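Side-chain contacts in lysozyme M1 (Streptomyces coelicolor, PDB 1JFX), which hydrolyses the beta-1,4 links between N-acetylmuramic acid and N-acetylglucosamine in bacterial cell-wall peptidoglycan, acting also on O-acetylated muramic acid: residues F29-A34 against P94-I99; Q75-A80 against K128-R133; D122-Y127 against A155-F160. All blocks are in the same frame, centred on the assembly; numbering follows the deposited sequence.

Interaction 1 (F29-A34 against P94-I99); sequences FAYIKA and PGVLDI
Tyr31 and Val96 meet in the interior of the beta/alpha barrel of this family 25 lysozyme, where the inward-pointing side chains of strands 29-36 and 96-98 fill the middle of the barrel. The two strands are not neighbours in the sheet: strand 58-64 lies between them and pairs in parallel with each, so the contact depends on the Tyr31 side chain reaching past the intervening strand to Val96 and to the carbonyl of Pro94. CG2 of Val96 sits over one face of the Tyr31 ring, 3.5 Å from the ring centroid and 20° off the normal, in a CH-pi contact. It is displaced toward the CE1-CZ edge, with Tyr31 CE1 the nearest atom at 3.3 Å. With CG1 anti to the backbone N (chi1 164°), CG2 lies anti to the carbonyl carbon, beside N, and is the branch that meets the ring. The short, branched valine can set a single methyl against the ring. Tyr31 also meets the rings of Trp161 and Phe181, so an aromatic residue suits these neighbours, and its buried hydroxyl is satisfied by Pro94 O. Asp98, a predicted active-site residue, lies two residues on from Val96. At the phenol end, Tyr31 OH donates a hydrogen bond of 2.8 Å to Pro94 O, which lies at the ring edge, in the ring plane; the hydroxyl is in the carbonyl plane, with a C=O...O angle of 158°.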
loop_
_atom_site.group_PDB
_atom_site.type_symbol
_atom_site.label_atom_id
_atom_site.label_comp_id
_atom_site.label_asym_id
_atom_site.label_seq_id
_atom_site.Cartn_x
_atom_site.Cartn_y
_atom_site.Cartn_z
ATOM N N PHE A 29 2.729 -1.326 -12.419
ATOM C CA PHE A 29 1.754 -1.427 -11.343
ATOM C C PHE A 29 1.458 -0.099 -10.666
ATOM O O PHE A 29 2.163 0.889 -10.864
ATOM C CB PHE A 29 2.269 -2.435 -10.287
ATOM C CG PHE A 29 3.461 -1.938 -9.480
ATOM C CD1 PHE A 29 3.269 -1.188 -8.320
ATOM C CD2 PHE A 29 4.768 -2.213 -9.889
ATOM C CE1 PHE A 29 4.361 -0.716 -7.582
ATOM C CE2 PHE A 29 5.864 -1.747 -9.160
ATOM C CZ PHE A 29 5.655 -0.993 -7.999
ATOM N N ALA A 30 0.392 -0.096 -9.872
ATOM C CA ALA A 30 0.016 1.084 -9.121
ATOM C C ALA A 30 -0.849 0.743 -7.916
ATOM O O ALA A 30 -1.628 -0.205 -7.948
ATOM C CB ALA A 30 -0.744 2.074 -10.022
ATOM N N TYR A 31 -0.674 1.512 -6.845
ATOM C CA TYR A 31 -1.541 1.401 -5.680
ATOM C C TYR A 31 -2.305 2.721 -5.675
ATOM O O TYR A 31 -1.741 3.784 -5.939
ATOM C CB TYR A 31 -0.753 1.178 -4.393
ATOM C CG TYR A 31 -0.622 -0.303 -4.091
ATOM C CD1 TYR A 31 -1.747 -1.072 -3.757
ATOM C CD2 TYR A 31 0.620 -0.941 -4.151
ATOM C CE1 TYR A 31 -1.634 -2.442 -3.484
ATOM C CE2 TYR A 31 0.738 -2.303 -3.879
ATOM C CZ TYR A 31 -0.387 -3.047 -3.545
ATOM O OH TYR A 31 -0.256 -4.385 -3.251
ATOM N N ILE A 32 -3.602 2.627 -5.394
ATOM C CA ILE A 32 -4.526 3.762 -5.436
ATOM C C ILE A 32 -5.243 3.947 -4.096
ATOM O O ILE A 32 -5.804 2.996 -3.558
ATOM C CB ILE A 32 -5.578 3.482 -6.537
ATOM C CG1 ILE A 32 -4.858 3.291 -7.876
ATOM C CG2 ILE A 32 -6.628 4.605 -6.596
ATOM C CD1 ILE A 32 -5.686 2.530 -8.929
ATOM N N LYS A 33 -5.248 5.164 -3.559
ATOM C CA LYS A 33 -5.912 5.359 -2.280
ATOM C C LYS A 33 -7.417 5.159 -2.402
ATOM O O LYS A 33 -8.058 5.701 -3.306
ATOM C CB LYS A 33 -5.638 6.751 -1.734
ATOM C CG LYS A 33 -6.167 6.941 -0.305
ATOM C CD LYS A 33 -5.641 8.225 0.302
ATOM C CE LYS A 33 -6.108 8.377 1.737
ATOM N NZ LYS A 33 -5.355 9.497 2.386
ATOM N N ALA A 34 -7.960 4.378 -1.474
ATOM C CA ALA A 34 -9.381 4.103 -1.440
ATOM C C ALA A 34 -10.059 4.732 -0.236
ATOM O O ALA A 34 -10.921 5.592 -0.379
ATOM C CB ALA A 34 -9.622 2.599 -1.432
ATOM N N PRO A 94 -2.972 -7.396 -3.918
ATOM C CA PRO A 94 -3.595 -7.515 -2.602
ATOM C C PRO A 94 -3.603 -6.096 -2.002
ATOM O O PRO A 94 -2.709 -5.288 -2.290
ATOM C CB PRO A 94 -2.656 -8.469 -1.849
ATOM C CG PRO A 94 -1.325 -8.291 -2.543
ATOM C CD PRO A 94 -1.715 -8.163 -3.995
ATOM N N GLY A 95 -4.613 -5.798 -1.191
ATOM C CA GLY A 95 -4.725 -4.481 -0.581
ATOM C C GLY A 95 -3.585 -4.112 0.342
ATOM O O GLY A 95 -2.868 -4.973 0.842
ATOM N N VAL A 96 -3.454 -2.813 0.583
ATOM C CA VAL A 96 -2.401 -2.260 1.419
ATOM C C VAL A 96 -2.906 -1.551 2.657
ATOM O O VAL A 96 -3.871 -0.796 2.592
ATOM C CB VAL A 96 -1.558 -1.245 0.610
ATOM C CG1 VAL A 96 -0.701 -0.370 1.536
ATOM C CG2 VAL A 96 -0.623 -2.001 -0.343
ATOM N N LEU A 97 -2.248 -1.821 3.782
ATOM C CA LEU A 97 -2.543 -1.147 5.043
ATOM C C LEU A 97 -1.453 -0.085 5.140
ATOM O O LEU A 97 -0.290 -0.415 5.337
ATOM C CB LEU A 97 -2.431 -2.109 6.234
ATOM C CG LEU A 97 -2.454 -1.409 7.604
ATOM C CD1 LEU A 97 -3.782 -0.664 7.806
ATOM C CD2 LEU A 97 -2.228 -2.426 8.719
ATOM N N ASP A 98 -1.832 1.180 4.960
ATOM C CA ASP A 98 -0.904 2.314 5.031
ATOM C C ASP A 98 -1.006 2.780 6.483
ATOM O O ASP A 98 -1.958 3.461 6.871
ATOM C CB ASP A 98 -1.367 3.415 4.064
ATOM C CG ASP A 98 -0.498 4.667 4.106
ATOM O OD1 ASP A 98 0.151 4.939 5.143
ATOM O OD2 ASP A 98 -0.490 5.407 3.096
ATOM N N ILE A 99 -0.022 2.399 7.285
ATOM C CA ILE A 99 -0.029 2.740 8.697
ATOM C C ILE A 99 1.274 3.509 8.936
ATOM O O ILE A 99 2.372 2.967 8.834
ATOM C CB ILE A 99 -0.207 1.434 9.543
ATOM C CG1 ILE A 99 -0.463 1.798 11.001
ATOM C CG2 ILE A 99 0.958 0.461 9.298
ATOM C CD1 ILE A 99 -1.031 0.640 11.827
#

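Interaction 2 (Q75-A80 against K128-R133)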
loop_
_atom_site.group_PDB
_atom_site.type_symbol
_atom_site.label_atom_id
_atom_site.label_comp_id
_atom_site.label_asym_id
_atom_site.label_seq_id
_atom_site.Cartn_x
_atom_site.Cartn_y
_atom_site.Cartn_z
ATOM N N GLN A 75 -11.739 -1.325 10.630
ATOM C CA GLN A 75 -11.218 -0.647 9.460
ATOM C C GLN A 75 -10.910 -1.617 8.319
ATOM O O GLN A 75 -11.000 -1.233 7.159
ATOM C CB GLN A 75 -10.007 0.231 9.818
ATOM C CG GLN A 75 -10.490 1.590 10.323
ATOM C CD GLN A 75 -9.406 2.523 10.823
ATOM O OE1 GLN A 75 -8.409 2.776 10.140
ATOM N NE2 GLN A 75 -9.619 3.073 12.022
ATOM N N ALA A 76 -10.577 -2.870 8.640
ATOM C CA ALA A 76 -10.317 -3.851 7.580
ATOM C C ALA A 76 -11.634 -4.136 6.838
ATOM O O ALA A 76 -11.642 -4.256 5.605
ATOM C CB ALA A 76 -9.734 -5.171 8.175
ATOM N N ASP A 77 -12.739 -4.254 7.573
ATOM C CA ASP A 77 -14.030 -4.505 6.925
ATOM C C ASP A 77 -14.424 -3.292 6.068
ATOM O O ASP A 77 -14.886 -3.445 4.933
ATOM C CB ASP A 77 -15.135 -4.792 7.961
ATOM C CG ASP A 77 -15.215 -6.260 8.357
ATOM O OD1 ASP A 77 -15.080 -7.124 7.466
ATOM O OD2 ASP A 77 -15.430 -6.564 9.560
ATOM N N TYR A 78 -14.239 -2.088 6.605
ATOM C CA TYR A 78 -14.571 -0.869 5.875
ATOM C C TYR A 78 -13.791 -0.837 4.554
ATOM O O TYR A 78 -14.353 -0.606 3.490
ATOM C CB TYR A 78 -14.237 0.356 6.740
ATOM C CG TYR A 78 -14.411 1.683 6.028
ATOM C CD1 TYR A 78 -15.579 1.975 5.328
ATOM C CD2 TYR A 78 -13.394 2.636 6.043
ATOM C CE1 TYR A 78 -15.724 3.192 4.653
ATOM C CE2 TYR A 78 -13.529 3.852 5.374
ATOM C CZ TYR A 78 -14.693 4.122 4.682
ATOM O OH TYR A 78 -14.837 5.323 4.007
ATOM N N PHE A 79 -12.491 -1.095 4.636
ATOM C CA PHE A 79 -11.633 -1.125 3.455
ATOM C C PHE A 79 -12.076 -2.201 2.455
ATOM O O PHE A 79 -12.226 -1.938 1.258
ATOM C CB PHE A 79 -10.190 -1.389 3.905
ATOM C CG PHE A 79 -9.195 -1.525 2.778
ATOM C CD1 PHE A 79 -9.116 -0.576 1.755
ATOM C CD2 PHE A 79 -8.276 -2.572 2.796
ATOM C CE1 PHE A 79 -8.113 -0.668 0.764
ATOM C CE2 PHE A 79 -7.286 -2.681 1.832
ATOM C CZ PHE A 79 -7.195 -1.725 0.808
ATOM N N ALA A 80 -12.293 -3.417 2.950
ATOM C CA ALA A 80 -12.690 -4.520 2.073
ATOM C C ALA A 80 -14.023 -4.280 1.367
ATOM O O ALA A 80 -14.251 -4.811 0.273
ATOM C CB ALA A 80 -12.747 -5.819 2.874
ATOM N N LYS A 128 -7.720 -10.743 5.674
ATOM C CA LYS A 128 -7.513 -12.068 5.095
ATOM C C LYS A 128 -8.829 -12.845 5.074
ATOM O O LYS A 128 -9.124 -13.541 4.105
ATOM C CB LYS A 128 -6.446 -12.849 5.872
ATOM C CG LYS A 128 -5.991 -14.119 5.154
ATOM C CD LYS A 128 -4.734 -14.707 5.779
ATOM C CE LYS A 128 -4.201 -15.876 4.948
ATOM N NZ LYS A 128 -3.712 -15.466 3.590
ATOM N N ALA A 129 -9.618 -12.725 6.136
ATOM C CA ALA A 129 -10.905 -13.417 6.180
ATOM C C ALA A 129 -11.786 -12.895 5.038
ATOM O O ALA A 129 -12.506 -13.657 4.379
ATOM C CB ALA A 129 -11.588 -13.182 7.529
ATOM N N ARG A 130 -11.721 -11.595 4.784
ATOM C CA ARG A 130 -12.540 -11.017 3.722
ATOM C C ARG A 130 -12.092 -11.333 2.298
ATOM O O ARG A 130 -12.928 -11.590 1.424
ATOM C CB ARG A 130 -12.584 -9.485 3.855
ATOM C CG ARG A 130 -13.345 -8.938 5.069
ATOM C CD ARG A 130 -14.864 -9.178 4.949
ATOM N NE ARG A 130 -15.475 -8.524 3.788
ATOM C CZ ARG A 130 -15.963 -7.291 3.767
ATOM N NH1 ARG A 130 -15.929 -6.521 4.855
ATOM N NH2 ARG A 130 -16.509 -6.826 2.636
ATOM N N THR A 131 -10.780 -11.332 2.071
ATOM C CA THR A 131 -10.228 -11.479 0.723
ATOM C C THR A 131 -9.351 -12.687 0.394
ATOM O O THR A 131 -9.034 -12.907 -0.779
ATOM C CB THR A 131 -9.352 -10.238 0.386
ATOM O OG1 THR A 131 -8.145 -10.309 1.161
ATOM C CG2 THR A 131 -10.084 -8.919 0.730
ATOM N N THR A 132 -8.954 -13.434 1.424
ATOM C CA THR A 132 -8.029 -14.578 1.371
ATOM C C THR A 132 -6.582 -14.096 1.262
ATOM O O THR A 132 -5.664 -14.903 1.326
ATOM C CB THR A 132 -8.263 -15.609 0.193
ATOM O OG1 THR A 132 -7.783 -15.075 -1.050
ATOM C CG2 THR A 132 -9.738 -15.984 0.080
ATOM N N ARG A 133 -6.374 -12.785 1.141
ATOM C CA ARG A 133 -5.014 -12.286 0.975
ATOM C C ARG A 133 -4.352 -11.710 2.211
ATOM O O ARG A 133 -5.021 -11.171 3.095
ATOM C CB ARG A 133 -4.971 -11.190 -0.096
ATOM C CG ARG A 133 -5.579 -11.542 -1.449
ATOM C CD ARG A 133 -4.937 -12.789 -2.076
ATOM N NE ARG A 133 -3.465 -12.764 -2.117
ATOM C CZ ARG A 133 -2.729 -12.250 -3.103
ATOM N NH1 ARG A 133 -3.304 -11.691 -4.165
ATOM N NH2 ARG A 133 -1.400 -12.317 -3.037
#
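Arg130, near the C-terminal end of helix 113-131, reaches across to Asp77 and Ala80 of helix 72-81 and joins two helices on the outside of the beta/alpha barrel. In the close-packed part a methyl lies against the flat face of a charged group. CB of Ala80 rests over the centre of one face of the guanidinium, 3.6 Å from Arg130 CZ, and the same methyl also lies 3.8 Å from Arg130 CB. The arginine chain bends at chi2 and chi3 (-69° and -61°), folding its flat end back over this methyl; a residue as small as alanine allows the helices to come so near, with the CA atoms of Ala80 and Arg130 6.7 Å apart. The looser side belongs to the exposed arginine's outer end: NH1 makes a weak bond of 3.2 Å to Asp77 O, and NH2 turns to the hydroxyl of Ser81. The carboxylate of Asp77 serves two arginines, since OD2 is in a salt bridge with Arg126; this double pairing probably favours its ionised form. Its bridge to Arg130 belongs to the tight side, 2.8 Å from Arg130 NH1 to Asp77 OD1, nearly in the guanidinium plane but reaching the oxygen on its anti side, 27° out of the carboxylate plane.

Interaction 3 (D122-Y127 against A155-F160)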
loop_
_atom_site.group_PDB
_atom_site.type_symbol
_atom_site.label_atom_id
_atom_site.label_comp_id
_atom_site.label_asym_id
_atom_site.label_seq_id
_atom_site.Cartn_x
_atom_site.Cartn_y
_atom_site.Cartn_z
ATOM N N ASP A 122 -5.179 -7.580 14.048
ATOM C CA ASP A 122 -6.616 -7.642 13.815
ATOM C C ASP A 122 -6.955 -7.213 12.388
ATOM O O ASP A 122 -7.810 -7.824 11.733
ATOM C CB ASP A 122 -7.371 -6.755 14.814
ATOM C CG ASP A 122 -7.395 -7.338 16.224
ATOM O OD1 ASP A 122 -7.010 -8.514 16.402
ATOM O OD2 ASP A 122 -7.829 -6.612 17.151
ATOM N N PHE A 123 -6.307 -6.157 11.906
ATOM C CA PHE A 123 -6.558 -5.701 10.548
ATOM C C PHE A 123 -6.140 -6.803 9.574
ATOM O O PHE A 123 -6.864 -7.127 8.626
ATOM C CB PHE A 123 -5.793 -4.400 10.251
ATOM C CG PHE A 123 -6.192 -3.736 8.952
ATOM C CD1 PHE A 123 -5.780 -4.254 7.721
ATOM C CD2 PHE A 123 -6.998 -2.597 8.961
ATOM C CE1 PHE A 123 -6.176 -3.635 6.513
ATOM C CE2 PHE A 123 -7.391 -1.973 7.775
ATOM C CZ PHE A 123 -6.982 -2.492 6.543
ATOM N N HIS A 124 -4.978 -7.396 9.808
ATOM C CA HIS A 124 -4.518 -8.457 8.931
ATOM C C HIS A 124 -5.485 -9.649 8.949
ATOM O O HIS A 124 -5.853 -10.174 7.901
ATOM C CB HIS A 124 -3.103 -8.918 9.333
ATOM C CG HIS A 124 -2.643 -10.144 8.607
ATOM N ND1 HIS A 124 -3.093 -11.410 8.926
ATOM C CD2 HIS A 124 -1.827 -10.296 7.535
ATOM C CE1 HIS A 124 -2.579 -12.283 8.079
ATOM N NE2 HIS A 124 -1.810 -11.634 7.223
ATOM N N ALA A 125 -5.910 -10.063 10.137
ATOM C CA ALA A 125 -6.807 -11.208 10.242
ATOM C C ALA A 125 -8.120 -10.974 9.521
ATOM O O ALA A 125 -8.596 -11.857 8.799
ATOM C CB ALA A 125 -7.079 -11.541 11.695
ATOM N N ARG A 126 -8.705 -9.793 9.701
ATOM C CA ARG A 126 -9.988 -9.517 9.063
ATOM C C ARG A 126 -9.847 -9.318 7.561
ATOM O O ARG A 126 -10.706 -9.770 6.789
ATOM C CB ARG A 126 -10.660 -8.300 9.707
ATOM C CG ARG A 126 -12.058 -7.973 9.160
ATOM C CD ARG A 126 -13.010 -9.191 9.142
ATOM N NE ARG A 126 -13.103 -9.907 10.418
ATOM C CZ ARG A 126 -14.109 -9.794 11.286
ATOM N NH1 ARG A 126 -15.135 -8.980 11.050
ATOM N NH2 ARG A 126 -14.109 -10.535 12.385
ATOM N N TYR A 127 -8.777 -8.661 7.131
ATOM C CA TYR A 127 -8.601 -8.462 5.699
ATOM C C TYR A 127 -8.431 -9.827 5.019
ATOM O O TYR A 127 -8.958 -10.044 3.920
ATOM C CB TYR A 127 -7.387 -7.573 5.411
ATOM C CG TYR A 127 -7.285 -7.232 3.945
ATOM C CD1 TYR A 127 -8.228 -6.393 3.340
ATOM C CD2 TYR A 127 -6.299 -7.807 3.139
ATOM C CE1 TYR A 127 -8.199 -6.150 1.962
ATOM C CE2 TYR A 127 -6.257 -7.566 1.766
ATOM C CZ TYR A 127 -7.217 -6.742 1.182
ATOM O OH TYR A 127 -7.201 -6.545 -0.181
ATOM N N ALA A 155 6.433 -10.627 10.108
ATOM C CA ALA A 155 7.414 -11.093 9.126
ATOM C C ALA A 155 6.894 -12.183 8.196
ATOM O O ALA A 155 7.174 -12.162 6.994
ATOM C CB ALA A 155 8.689 -11.574 9.837
ATOM N N ALA A 156 6.126 -13.127 8.731
ATOM C CA ALA A 156 5.609 -14.205 7.891
ATOM C C ALA A 156 4.169 -13.974 7.464
ATOM O O ALA A 156 3.581 -14.831 6.803
ATOM C CB ALA A 156 5.721 -15.541 8.620
ATOM N N LYS A 157 3.611 -12.821 7.818
ATOM C CA LYS A 157 2.214 -12.526 7.495
ATOM C C LYS A 157 1.954 -11.457 6.446
ATOM O O LYS A 157 0.982 -11.553 5.708
ATOM C CB LYS A 157 1.460 -12.102 8.752
ATOM C CG LYS A 157 1.162 -13.206 9.745
ATOM C CD LYS A 157 0.361 -12.613 10.891
ATOM C CE LYS A 157 -0.179 -13.667 11.826
ATOM N NZ LYS A 157 -0.874 -13.005 12.967
ATOM N N SER A 158 2.789 -10.424 6.399
ATOM C CA SER A 158 2.562 -9.344 5.445
ATOM C C SER A 158 3.745 -8.905 4.607
ATOM O O SER A 158 4.839 -8.695 5.142
ATOM C CB SER A 158 2.073 -8.084 6.179
ATOM O OG SER A 158 0.746 -8.199 6.666
ATOM N N PRO A 159 3.547 -8.763 3.284
ATOM C CA PRO A 159 4.653 -8.302 2.434
ATOM C C PRO A 159 4.916 -6.862 2.912
ATOM O O PRO A 159 3.993 -6.172 3.374
ATOM C CB PRO A 159 4.051 -8.317 1.030
ATOM C CG PRO A 159 3.041 -9.435 1.102
ATOM C CD PRO A 159 2.419 -9.273 2.469
ATOM N N PHE A 160 6.153 -6.393 2.782
ATOM C CA PHE A 160 6.519 -5.060 3.256
ATOM C C PHE A 160 6.721 -4.040 2.138
ATOM O O PHE A 160 7.496 -4.267 1.211
ATOM C CB PHE A 160 7.805 -5.216 4.102
ATOM C CG PHE A 160 8.356 -3.934 4.682
ATOM C CD1 PHE A 160 7.536 -3.034 5.357
ATOM C CD2 PHE A 160 9.727 -3.681 4.628
ATOM C CE1 PHE A 160 8.081 -1.900 5.975
ATOM C CE2 PHE A 160 10.283 -2.549 5.246
ATOM C CZ PHE A 160 9.460 -1.661 5.919
HETATM O O HOH W 1 -3.483 -11.797 11.882
#
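On the helix side His124 alone makes the contact between segment 122-127 and the loop 155-160, meeting Lys157 by its ring face and Ser158 by its edge. The apolar part is a CH-pi contact: Lys157 CB lies over one face of the imidazole, 4.0 Å from its centroid and 28° off the normal. Beyond CG the lysine runs extended over the rim of the same face, on the CE1-ND1 side, with Lys157 CD 4.1 Å from His124 CE1. Lysine suits the place because its methylenes can cover a ring while its terminal nitrogen reaches past the rim to a water. With CG anti to the backbone N (chi1 171°), the imidazole is carried away from helix 113-131 toward the loop that leads into strand 160-163 of the beta/alpha barrel. Among the direct polar contacts, His124 NE2 gives a weak hydrogen bond of 3.2 Å to Lys157 O, with an N-H...O angle of 129°; its stronger partner is the carboxylate of Asp134. Ser158 OG is 3.4 Å from His124 CD2 at the ring edge, and is itself hydrogen-bonded to Val135 O. A water-mediated link joins the remaining nitrogen to the lysine: one water lies 3.0 Å from His124 ND1 and accepts a hydrogen bond of 3.1 Å from Lys157 NZ.

Interaction 1 lies inside the barrel; interactions 2 and 3 lie on its outside, their centres about 10 Å apart. Interaction 1 has its centre about 3 Å from the centre of the chain and includes Asp98 of the predicted active site; its Tyr31 side chain is about 4 Å from that of Asp9, another predicted active-site residue. Interactions 2 and 3 lie away from these sites, with centres about 14 and 12 Å from the chain centre, and share helix 113-131. The salt bridge from Asp77 OD2 to Arg126 NH1, 2.9 Å, ties them together. Tyr127 connects both to the core: its ring packs on Phe79, and Tyr127 OH lies 2.9 Å from Gly95 N, a probable hydrogen bond.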